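Local structure of periplasmic solute binding protein (Candidatus liberibacter, 4CL2) at residues S10-G15 / V32-D37; E102-A107 / C174-A179; T170-L175 / L244-L249. The protein binds manganese and zinc ions and, as a periplasmic solute-binding protein of the ZnuA family, probably delivers them to a membrane transporter for uptake. All blocks are in the same frame, centred on the assembly; numbering follows the deposited sequence.

Overall arrangement
Along the chain, contact 1 (10-15 with 32-37) closes before contact 2 (102-107 with 174-179) opens, and contact 3 (170-175 with 244-249) begins where contact 2 ends, sharing Cys-174 and Leu-175. Contact 1 lies at the end of the four-stranded parallel sheet that holds strands 6-9 and 27-30; contacts 2 and 3 use loops that follow strands 80-83, 167-170 and 239-244. The centres of contacts 2 and 3 are about 9 Å apart. Contact 1 is centred about 14 Å from contact 3 yet meets it through Ser-12 and Gly-35, which bond to Leu-249 and Ser-248. The loops of contacts 2 and 3, which carry the ligands, meet at the manganese, and contact 1 adjoins them through contact 3.

Contact 1 (S10-G15 / V32-D37); sequences SFSIIG and VEAGND. With SO4 (sulfate ion), chain G.
Phe-11 and Val-32 form a parallel beta bridge where the strands 6-9 and 27-30 of a parallel sheet run out and helix 12-22 begins, the strand-to-helix corner of a beta-alpha-beta unit. Both side chains leave the same face of the sheet, and Phe-11 CB lies 3.8 Å from Val-32 CB. The phenyl group then turns away: with CG placed between backbone N and carbonyl carbon (chi1 83°), the ring leads off toward Trp-108 and Leu-64, and Ser-10 OG sits at its edge, itself bonded to Glu-65. Beside the valine, CB and CG2 both rest on the carbonyl oxygen of Ser-10, and Val-32 N donates to Ser-10 O (2.9 Å). Ser-12 points its CB toward the other segment and meets the methyl of Ala-34 at 4.2 Å. Farther along, a type II turn from Glu-33 to Asn-36 leaves Glu-33 O with two donors, the N and ND2 of Asn-36. Ser-12 OG, held also by the backbone N of Leu-249, reaches a water at 2.7 Å, and that water donates to Val-32 O at 2.9 Å.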
loop_
_atom_site.group_PDB
_atom_site.type_symbol
_atom_site.label_atom_id
_atom_site.label_comp_id
_atom_site.label_asym_id
_atom_site.label_seq_id
_atom_site.Cartn_x
_atom_site.Cartn_y
_atom_site.Cartn_z
ATOM N N SER A 10 7.574 4.058 -8.636
ATOM C CA SER A 10 7.706 2.633 -8.903
ATOM C C SER A 10 6.337 1.987 -9.223
ATOM O O SER A 10 6.307 1.054 -10.015
ATOM C CB SER A 10 8.431 1.921 -7.785
ATOM O OG SER A 10 7.673 1.975 -6.571
ATOM N N PHE A 11 5.293 2.386 -8.541
ATOM C CA PHE A 11 3.977 1.802 -8.796
ATOM C C PHE A 11 2.856 2.758 -8.493
ATOM O O PHE A 11 3.050 3.918 -8.075
ATOM C CB PHE A 11 3.826 0.433 -8.057
ATOM C CG PHE A 11 3.426 0.539 -6.578
ATOM C CD1 PHE A 11 4.240 1.126 -5.623
ATOM C CD2 PHE A 11 2.220 -0.013 -6.171
ATOM C CE1 PHE A 11 3.872 1.155 -4.276
ATOM C CE2 PHE A 11 1.835 0.026 -4.824
ATOM C CZ PHE A 11 2.670 0.600 -3.881
ATOM N N SER A 12 1.640 2.328 -8.854
ATOM C CA SER A 12 0.512 3.258 -8.991
ATOM C C SER A 12 0.222 4.051 -7.749
ATOM O O SER A 12 -0.121 5.231 -7.823
ATOM C CB SER A 12 -0.768 2.490 -9.421
ATOM O OG SER A 12 -1.080 1.383 -8.552
ATOM N N ILE A 13 0.335 3.439 -6.587
ATOM C CA ILE A 13 -0.005 4.140 -5.364
ATOM C C ILE A 13 0.931 5.322 -5.154
ATOM O O ILE A 13 0.476 6.434 -4.840
ATOM C CB ILE A 13 -0.004 3.226 -4.170
ATOM C CG1 ILE A 13 -1.177 2.212 -4.358
ATOM C CG2 ILE A 13 -0.035 4.021 -2.853
ATOM C CD1 ILE A 13 -1.317 1.282 -3.148
ATOM N N ILE A 14 2.218 5.110 -5.328
ATOM C CA ILE A 14 3.168 6.225 -5.185
ATOM C C ILE A 14 3.012 7.293 -6.250
ATOM O O ILE A 14 3.047 8.496 -5.969
ATOM C CB ILE A 14 4.619 5.683 -5.096
ATOM C CG1 ILE A 14 4.770 4.804 -3.840
ATOM C CG2 ILE A 14 5.653 6.795 -5.123
ATOM C CD1 ILE A 14 6.143 4.140 -3.720
ATOM N N GLY A 15 2.718 6.879 -7.484
ATOM C CA GLY A 15 2.427 7.828 -8.525
ATOM C C GLY A 15 1.286 8.746 -8.207
ATOM O O GLY A 15 1.355 9.980 -8.451
ATOM N N VAL A 32 5.199 0.468 -12.611
ATOM C CA VAL A 32 4.309 -0.687 -12.486
ATOM C C VAL A 32 2.924 -0.070 -12.407
ATOM O O VAL A 32 2.459 0.397 -11.383
ATOM C CB VAL A 32 4.629 -1.542 -11.215
ATOM C CG1 VAL A 32 3.629 -2.706 -11.126
ATOM C CG2 VAL A 32 6.060 -2.024 -11.254
ATOM N N GLU A 33 2.251 -0.062 -13.547
ATOM C CA GLU A 33 0.993 0.619 -13.667
ATOM C C GLU A 33 -0.054 -0.250 -12.940
ATOM O O GLU A 33 0.141 -1.441 -12.699
ATOM C CB GLU A 33 0.580 0.789 -15.116
ATOM C CG GLU A 33 1.549 1.552 -15.984
ATOM C CD GLU A 33 1.387 3.034 -15.971
ATOM O OE1 GLU A 33 0.683 3.548 -15.092
ATOM O OE2 GLU A 33 1.991 3.663 -16.893
ATOM N N ALA A 34 -1.145 0.407 -12.638
ATOM C CA ALA A 34 -2.295 -0.250 -11.965
ATOM C C ALA A 34 -2.646 -1.543 -12.679
ATOM O O ALA A 34 -2.678 -1.571 -13.906
ATOM C CB ALA A 34 -3.473 0.681 -12.032
ATOM N N GLY A 35 -2.831 -2.606 -11.916
ATOM C CA GLY A 35 -3.204 -3.933 -12.443
ATOM C C GLY A 35 -2.024 -4.854 -12.710
ATOM O O GLY A 35 -2.195 -5.978 -13.197
ATOM N N ASN A 36 -0.806 -4.365 -12.494
ATOM C CA ASN A 36 0.401 -5.174 -12.583
ATOM C C ASN A 36 0.926 -5.257 -11.176
ATOM O O ASN A 36 0.574 -4.448 -10.323
ATOM C CB ASN A 36 1.458 -4.493 -13.472
ATOM C CG ASN A 36 1.038 -4.391 -14.919
ATOM O OD1 ASN A 36 1.035 -5.379 -15.648
ATOM N ND2 ASN A 36 0.631 -3.228 -15.323
ATOM N N ASP A 37 1.741 -6.264 -10.935
ATOM C CA ASP A 37 2.268 -6.522 -9.599
ATOM C C ASP A 37 3.788 -6.413 -9.627
ATOM O O ASP A 37 4.403 -6.884 -10.549
ATOM C CB ASP A 37 1.874 -7.933 -9.141
ATOM C CG ASP A 37 2.104 -8.125 -7.660
ATOM O OD1 ASP A 37 3.257 -8.509 -7.333
ATOM O OD2 ASP A 37 1.168 -7.829 -6.847
HETATM S S SO4 G . 0.460 -1.914 -18.576
HETATM O O1 SO4 G . -0.232 -2.699 -17.540
HETATM O O2 SO4 G . 0.426 -2.767 -19.779
HETATM O O3 SO4 G . 1.870 -1.588 -18.280
HETATM O O4 SO4 G . -0.303 -0.659 -18.712
HETATM O O HOH W 1 0.506 -0.528 -9.512
#

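Contact 2 (E102-A107 / C174-A179); sequences EPNPHA and CLVYLA. With MN (manganese (II) ion), chain L.
Tyr-177, near the start of helix 176-182, reaches across to the loop 102-107 and gives its hydroxyl proton to Asn-104 O. Tyr-177 OH lies 2.7 Å from Asn-104 O, in the carbonyl plane; the same hydroxyl is also bonded to the backbone N of Ile-91. The Asn-104 amide gathers three more bonds. Its OD1 takes the backbone N of His-106 in an Asx turn. His-106 ND1 approaches Asn-104 OD1 to 2.7 Å, tilted 25° from the carbonyl plane but with the oxygen close to the plane of the imidazole. Two donors grip the one oxygen; the ND1 bond, with the metal on NE2, fixes the turn of the imidazole. Asn-104 ND2 is tied to Gly-173 O. A water donates to His-106 O and Cys-174 O and accepts from Tyr-177 N, bridging the two backbones.

Two CH-pi contacts each place a CA over one ring face. Cys-174 CA sits 3.8 Å from the centroid of the His-106 ring, 11° off its normal, and Ala-107 CA stands 3.7 Å from the centroid of the Tyr-177 ring. Pro-105 CG lies over the other face of His-106, offset toward the rim.

Among the van der Waals contacts, Val-176 CG2 meets Asn-104 ND2 at 3.5 Å, the two side chains coming from opposite directions. The Asn-104 amide and the Tyr-177 ring slide past each other, with planes 75° apart and Asn-104 OD1 3.8 Å from Tyr-177 CE1.

His-106 NE2 binds the manganese at 2.4 Å; Glu-172 and Asp-247 are the ion's other protein ligands in this model. Asn-104 is a second-shell residue that probably orients this histidine, in the interdomain metal site of a ZnuA-like solute-binding protein.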
loop_
_atom_site.group_PDB
_atom_site.type_symbol
_atom_site.label_atom_id
_atom_site.label_comp_id
_atom_site.label_asym_id
_atom_site.label_seq_id
_atom_site.Cartn_x
_atom_site.Cartn_y
_atom_site.Cartn_z
ATOM N N GLU A 102 12.707 -10.727 6.532
ATOM C CA GLU A 102 12.467 -9.848 5.371
ATOM C C GLU A 102 11.264 -8.921 5.636
ATOM O O GLU A 102 10.319 -9.346 6.289
ATOM C CB GLU A 102 12.162 -10.659 4.118
ATOM C CG GLU A 102 13.336 -11.477 3.607
ATOM C CD GLU A 102 14.376 -10.639 2.883
ATOM O OE1 GLU A 102 14.734 -9.545 3.382
ATOM O OE2 GLU A 102 14.845 -11.092 1.815
ATOM N N PRO A 103 11.297 -7.670 5.128
ATOM C CA PRO A 103 10.219 -6.773 5.522
ATOM C C PRO A 103 8.950 -6.969 4.724
ATOM O O PRO A 103 8.989 -7.275 3.529
ATOM C CB PRO A 103 10.758 -5.369 5.178
ATOM C CG PRO A 103 11.692 -5.617 4.069
ATOM C CD PRO A 103 12.349 -6.948 4.387
ATOM N N ASN A 104 7.826 -6.774 5.389
ATOM C CA ASN A 104 6.528 -6.717 4.700
ATOM C C ASN A 104 6.425 -5.320 4.037
ATOM O O ASN A 104 6.655 -4.289 4.672
ATOM C CB ASN A 104 5.434 -6.926 5.740
ATOM C CG ASN A 104 4.046 -7.015 5.110
ATOM O OD1 ASN A 104 3.616 -6.144 4.358
ATOM N ND2 ASN A 104 3.337 -8.066 5.458
ATOM N N PRO A 105 6.107 -5.258 2.753
ATOM C CA PRO A 105 6.186 -3.966 2.092
ATOM C C PRO A 105 5.000 -3.026 2.211
ATOM O O PRO A 105 5.083 -1.885 1.804
ATOM C CB PRO A 105 6.347 -4.346 0.613
ATOM C CG PRO A 105 5.723 -5.681 0.507
ATOM C CD PRO A 105 5.947 -6.378 1.797
ATOM N N HIS A 106 3.889 -3.493 2.774
ATOM C CA HIS A 106 2.586 -2.852 2.645
ATOM C C HIS A 106 2.386 -1.677 3.631
ATOM O O HIS A 106 1.310 -1.524 4.202
ATOM C CB HIS A 106 1.466 -3.827 2.874
ATOM C CG HIS A 106 1.470 -4.960 1.889
ATOM N ND1 HIS A 106 2.071 -6.176 2.167
ATOM C CD2 HIS A 106 0.855 -5.100 0.686
ATOM C CE1 HIS A 106 1.875 -7.006 1.142
ATOM N NE2 HIS A 106 1.145 -6.374 0.238
ATOM N N ALA A 107 3.387 -0.850 3.733
ATOM C CA ALA A 107 3.398 0.245 4.752
ATOM C C ALA A 107 2.375 1.317 4.430
ATOM O O ALA A 107 1.951 2.058 5.362
ATOM C CB ALA A 107 4.801 0.863 4.804
ATOM N N CYS A 174 -1.435 -8.101 3.970
ATOM C CA CYS A 174 -1.455 -6.756 3.454
ATOM C C CYS A 174 -1.849 -5.705 4.493
ATOM O O CYS A 174 -1.780 -4.543 4.182
ATOM C CB CYS A 174 -2.434 -6.690 2.267
ATOM S SG CYS A 174 -4.094 -7.261 2.625
ATOM N N LEU A 175 -2.340 -6.125 5.647
ATOM C CA LEU A 175 -2.885 -5.147 6.633
ATOM C C LEU A 175 -2.058 -5.071 7.879
ATOM O O LEU A 175 -2.513 -4.465 8.895
ATOM C CB LEU A 175 -4.358 -5.422 7.046
ATOM C CG LEU A 175 -5.369 -5.367 5.903
ATOM C CD1 LEU A 175 -6.780 -5.641 6.407
ATOM C CD2 LEU A 175 -5.316 -4.089 5.086
ATOM N N VAL A 176 -0.841 -5.612 7.880
ATOM C CA VAL A 176 -0.072 -5.660 9.121
ATOM C C VAL A 176 0.255 -4.245 9.633
ATOM O O VAL A 176 0.264 -4.040 10.867
ATOM C CB VAL A 176 1.177 -6.509 9.040
ATOM C CG1 VAL A 176 0.784 -7.948 8.717
ATOM C CG2 VAL A 176 2.171 -5.986 7.998
ATOM N N TYR A 177 0.538 -3.321 8.730
ATOM C CA TYR A 177 0.738 -1.918 9.134
ATOM C C TYR A 177 -0.525 -1.203 9.599
ATOM O O TYR A 177 -0.454 -0.366 10.553
ATOM C CB TYR A 177 1.441 -1.134 8.059
ATOM C CG TYR A 177 2.857 -1.622 7.775
ATOM C CD1 TYR A 177 3.100 -2.657 6.831
ATOM C CD2 TYR A 177 3.957 -1.081 8.427
ATOM C CE1 TYR A 177 4.392 -3.108 6.575
ATOM C CE2 TYR A 177 5.233 -1.523 8.171
ATOM C CZ TYR A 177 5.464 -2.545 7.224
ATOM O OH TYR A 177 6.757 -2.965 7.012
ATOM N N LEU A 178 -1.679 -1.474 8.971
ATOM C CA LEU A 178 -2.948 -0.994 9.467
ATOM C C LEU A 178 -3.221 -1.482 10.897
ATOM O O LEU A 178 -3.695 -0.747 11.758
ATOM C CB LEU A 178 -4.089 -1.396 8.555
ATOM C CG LEU A 178 -5.398 -0.673 8.805
ATOM C CD1 LEU A 178 -5.222 0.803 8.511
ATOM C CD2 LEU A 178 -6.508 -1.253 7.975
ATOM N N ALA A 179 -3.015 -2.793 11.133
ATOM C CA ALA A 179 -3.194 -3.382 12.435
ATOM C C ALA A 179 -2.346 -2.670 13.500
ATOM O O ALA A 179 -2.817 -2.368 14.598
ATOM C CB ALA A 179 -2.835 -4.887 12.394
HETATM MN MN MN L . 1.272 -7.252 -1.997
HETATM O O HOH W 2 -0.241 -3.153 5.912
#

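Contact 3 (T170-L175 / L244-L249); sequences TSEGCL and LYVDSL. With MN (manganese (II) ion), chain L; SO4 (sulfate ion), chain F.
Glu-172 swings its CG opposite the backbone N (chi1 -166°) and continues extended through chi2, carrying its carboxylate to the metal. Asp-247, whose CG instead lies beside its own backbone N (chi1 -76°), brings its carboxylate in from the opposite direction. The loop after strand 167-170 thus meets the loop after strand 239-244 at the metal site. The two groups have their planes 82° apart and share the manganese: Glu-172 OE2 binds it at 2.3 Å and Asp-247 OD1 at 2.5 Å. The second oxygen of each group lies slightly farther from the ion, and these two, Glu-172 OE1 and Asp-247 OD2, are 2.7 Å from each other. In this structure, where His-39 is not bound, His-106 completes the trio of protein ligands, and Asn-193 N donates to Glu-172 OE2, giving that oxygen a second partner beside the metal.

Away from the acidic end the contact becomes apolar. Val-246 faces Cys-174, and its CG2 touches Cys-174 CB at 3.6 Å while both of its methyls also touch SG. Leu-244 CD1 touches Leu-175 CD1 at 4.0 Å and also meets Thr-170 CG2, each pair crossing at about a right angle; helix 259-274 also packs on Leu-244 and Leu-175. Thr-170 OG1 donates to Glu-172 O at 2.6 Å, a bond within the loop that carries the metal ligand, and Glu-221 takes the backbone N of Glu-172 and of Ser-171.

Two carboxylates this close would repel each other if both were fully charged. The bound cation would ease the repulsion between them, and at this spacing one of the acids may also hold a proton.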
loop_
_atom_site.group_PDB
_atom_site.type_symbol
_atom_site.label_atom_id
_atom_site.label_comp_id
_atom_site.label_asym_id
_atom_site.label_seq_id
_atom_site.Cartn_x
_atom_site.Cartn_y
_atom_site.Cartn_z
ATOM N N THR A 170 -6.831 -11.613 6.542
ATOM C CA THR A 170 -6.773 -11.389 5.110
ATOM C C THR A 170 -6.067 -12.581 4.480
ATOM O O THR A 170 -5.675 -13.525 5.179
ATOM C CB THR A 170 -6.025 -10.128 4.729
ATOM O OG1 THR A 170 -4.729 -10.209 5.295
ATOM C CG2 THR A 170 -6.718 -8.885 5.229
ATOM N N SER A 171 -5.931 -12.538 3.160
ATOM C CA SER A 171 -5.298 -13.654 2.456
ATOM C C SER A 171 -3.784 -13.335 2.435
ATOM O O SER A 171 -3.009 -14.084 3.055
ATOM C CB SER A 171 -5.900 -13.777 1.019
ATOM O OG SER A 171 -7.267 -14.188 1.156
ATOM N N GLU A 172 -3.391 -12.367 1.661
ATOM C CA GLU A 172 -2.036 -11.802 1.762
ATOM C C GLU A 172 -1.884 -11.007 3.054
ATOM O O GLU A 172 -2.854 -10.451 3.559
ATOM C CB GLU A 172 -1.765 -10.850 0.588
ATOM C CG GLU A 172 -0.291 -10.494 0.440
ATOM C CD GLU A 172 -0.040 -9.382 -0.573
ATOM O OE1 GLU A 172 -0.825 -8.453 -0.686
ATOM O OE2 GLU A 172 0.974 -9.372 -1.213
ATOM N N GLY A 173 -0.658 -10.946 3.603
ATOM C CA GLY A 173 -0.417 -10.109 4.832
ATOM C C GLY A 173 -0.359 -8.631 4.519
ATOM O O GLY A 173 0.640 -7.934 4.814
ATOM N N CYS A 174 -1.435 -8.101 3.970
ATOM C CA CYS A 174 -1.455 -6.756 3.454
ATOM C C CYS A 174 -1.849 -5.705 4.493
ATOM O O CYS A 174 -1.780 -4.543 4.182
ATOM C CB CYS A 174 -2.434 -6.690 2.267
ATOM S SG CYS A 174 -4.094 -7.261 2.625
ATOM N N LEU A 175 -2.340 -6.125 5.647
ATOM C CA LEU A 175 -2.885 -5.147 6.633
ATOM C C LEU A 175 -2.058 -5.071 7.879
ATOM O O LEU A 175 -2.513 -4.465 8.895
ATOM C CB LEU A 175 -4.358 -5.422 7.046
ATOM C CG LEU A 175 -5.369 -5.367 5.903
ATOM C CD1 LEU A 175 -6.780 -5.641 6.407
ATOM C CD2 LEU A 175 -5.316 -4.089 5.086
ATOM N N LEU A 244 -10.791 -6.691 -0.792
ATOM C CA LEU A 244 -10.166 -5.408 -0.480
ATOM C C LEU A 244 -9.204 -5.009 -1.589
ATOM O O LEU A 244 -8.696 -5.828 -2.311
ATOM C CB LEU A 244 -9.339 -5.463 0.810
ATOM C CG LEU A 244 -10.125 -5.987 2.027
ATOM C CD1 LEU A 244 -9.164 -6.130 3.256
ATOM C CD2 LEU A 244 -11.284 -5.065 2.407
ATOM N N TYR A 245 -8.977 -3.703 -1.683
ATOM C CA TYR A 245 -7.983 -3.128 -2.653
ATOM C C TYR A 245 -6.790 -2.662 -1.822
ATOM O O TYR A 245 -6.869 -1.757 -0.927
ATOM C CB TYR A 245 -8.583 -1.923 -3.410
ATOM C CG TYR A 245 -9.522 -2.357 -4.481
ATOM C CD1 TYR A 245 -10.774 -2.757 -4.179
ATOM C CD2 TYR A 245 -9.082 -2.456 -5.794
ATOM C CE1 TYR A 245 -11.638 -3.211 -5.141
ATOM C CE2 TYR A 245 -9.943 -2.936 -6.764
ATOM C CZ TYR A 245 -11.199 -3.301 -6.420
ATOM O OH TYR A 245 -12.125 -3.788 -7.348
ATOM N N VAL A 246 -5.641 -3.294 -2.063
ATOM C CA VAL A 246 -4.425 -3.055 -1.270
ATOM C C VAL A 246 -3.123 -2.929 -2.077
ATOM O O VAL A 246 -2.285 -2.091 -1.739
ATOM C CB VAL A 246 -4.229 -4.088 -0.155
ATOM C CG1 VAL A 246 -5.380 -4.082 0.823
ATOM C CG2 VAL A 246 -4.023 -5.476 -0.710
ATOM N N ASP A 247 -2.951 -3.696 -3.158
ATOM C CA ASP A 247 -1.638 -3.808 -3.822
ATOM C C ASP A 247 -1.490 -2.935 -5.048
ATOM O O ASP A 247 -0.387 -2.796 -5.551
ATOM C CB ASP A 247 -1.373 -5.249 -4.215
ATOM C CG ASP A 247 -0.976 -6.117 -3.023
ATOM O OD1 ASP A 247 -0.552 -5.545 -2.017
ATOM O OD2 ASP A 247 -1.150 -7.347 -3.144
ATOM N N SER A 248 -2.603 -2.414 -5.569
ATOM C CA SER A 248 -2.626 -1.603 -6.782
ATOM C C SER A 248 -3.845 -0.742 -6.733
ATOM O O SER A 248 -4.869 -1.166 -6.203
ATOM C CB SER A 248 -2.724 -2.543 -7.981
ATOM O OG SER A 248 -2.873 -1.841 -9.216
ATOM N N LEU A 249 -3.785 0.437 -7.317
ATOM C CA LEU A 249 -5.009 1.171 -7.613
ATOM C C LEU A 249 -5.870 0.342 -8.558
ATOM O O LEU A 249 -5.337 -0.478 -9.358
ATOM C CB LEU A 249 -4.699 2.511 -8.275
ATOM C CG LEU A 249 -3.832 3.402 -7.379
ATOM C CD1 LEU A 249 -3.653 4.698 -8.064
ATOM C CD2 LEU A 249 -4.427 3.628 -5.999
HETATM MN MN MN L . 1.272 -7.252 -1.997
HETATM S S SO4 F . -10.001 -3.297 -11.017
HETATM O O1 SO4 F . -9.816 -4.171 -9.859
HETATM O O2 SO4 F . -10.225 -4.255 -12.127
HETATM O O3 SO4 F . -8.823 -2.491 -11.320
HETATM O O4 SO4 F . -11.249 -2.479 -10.947
#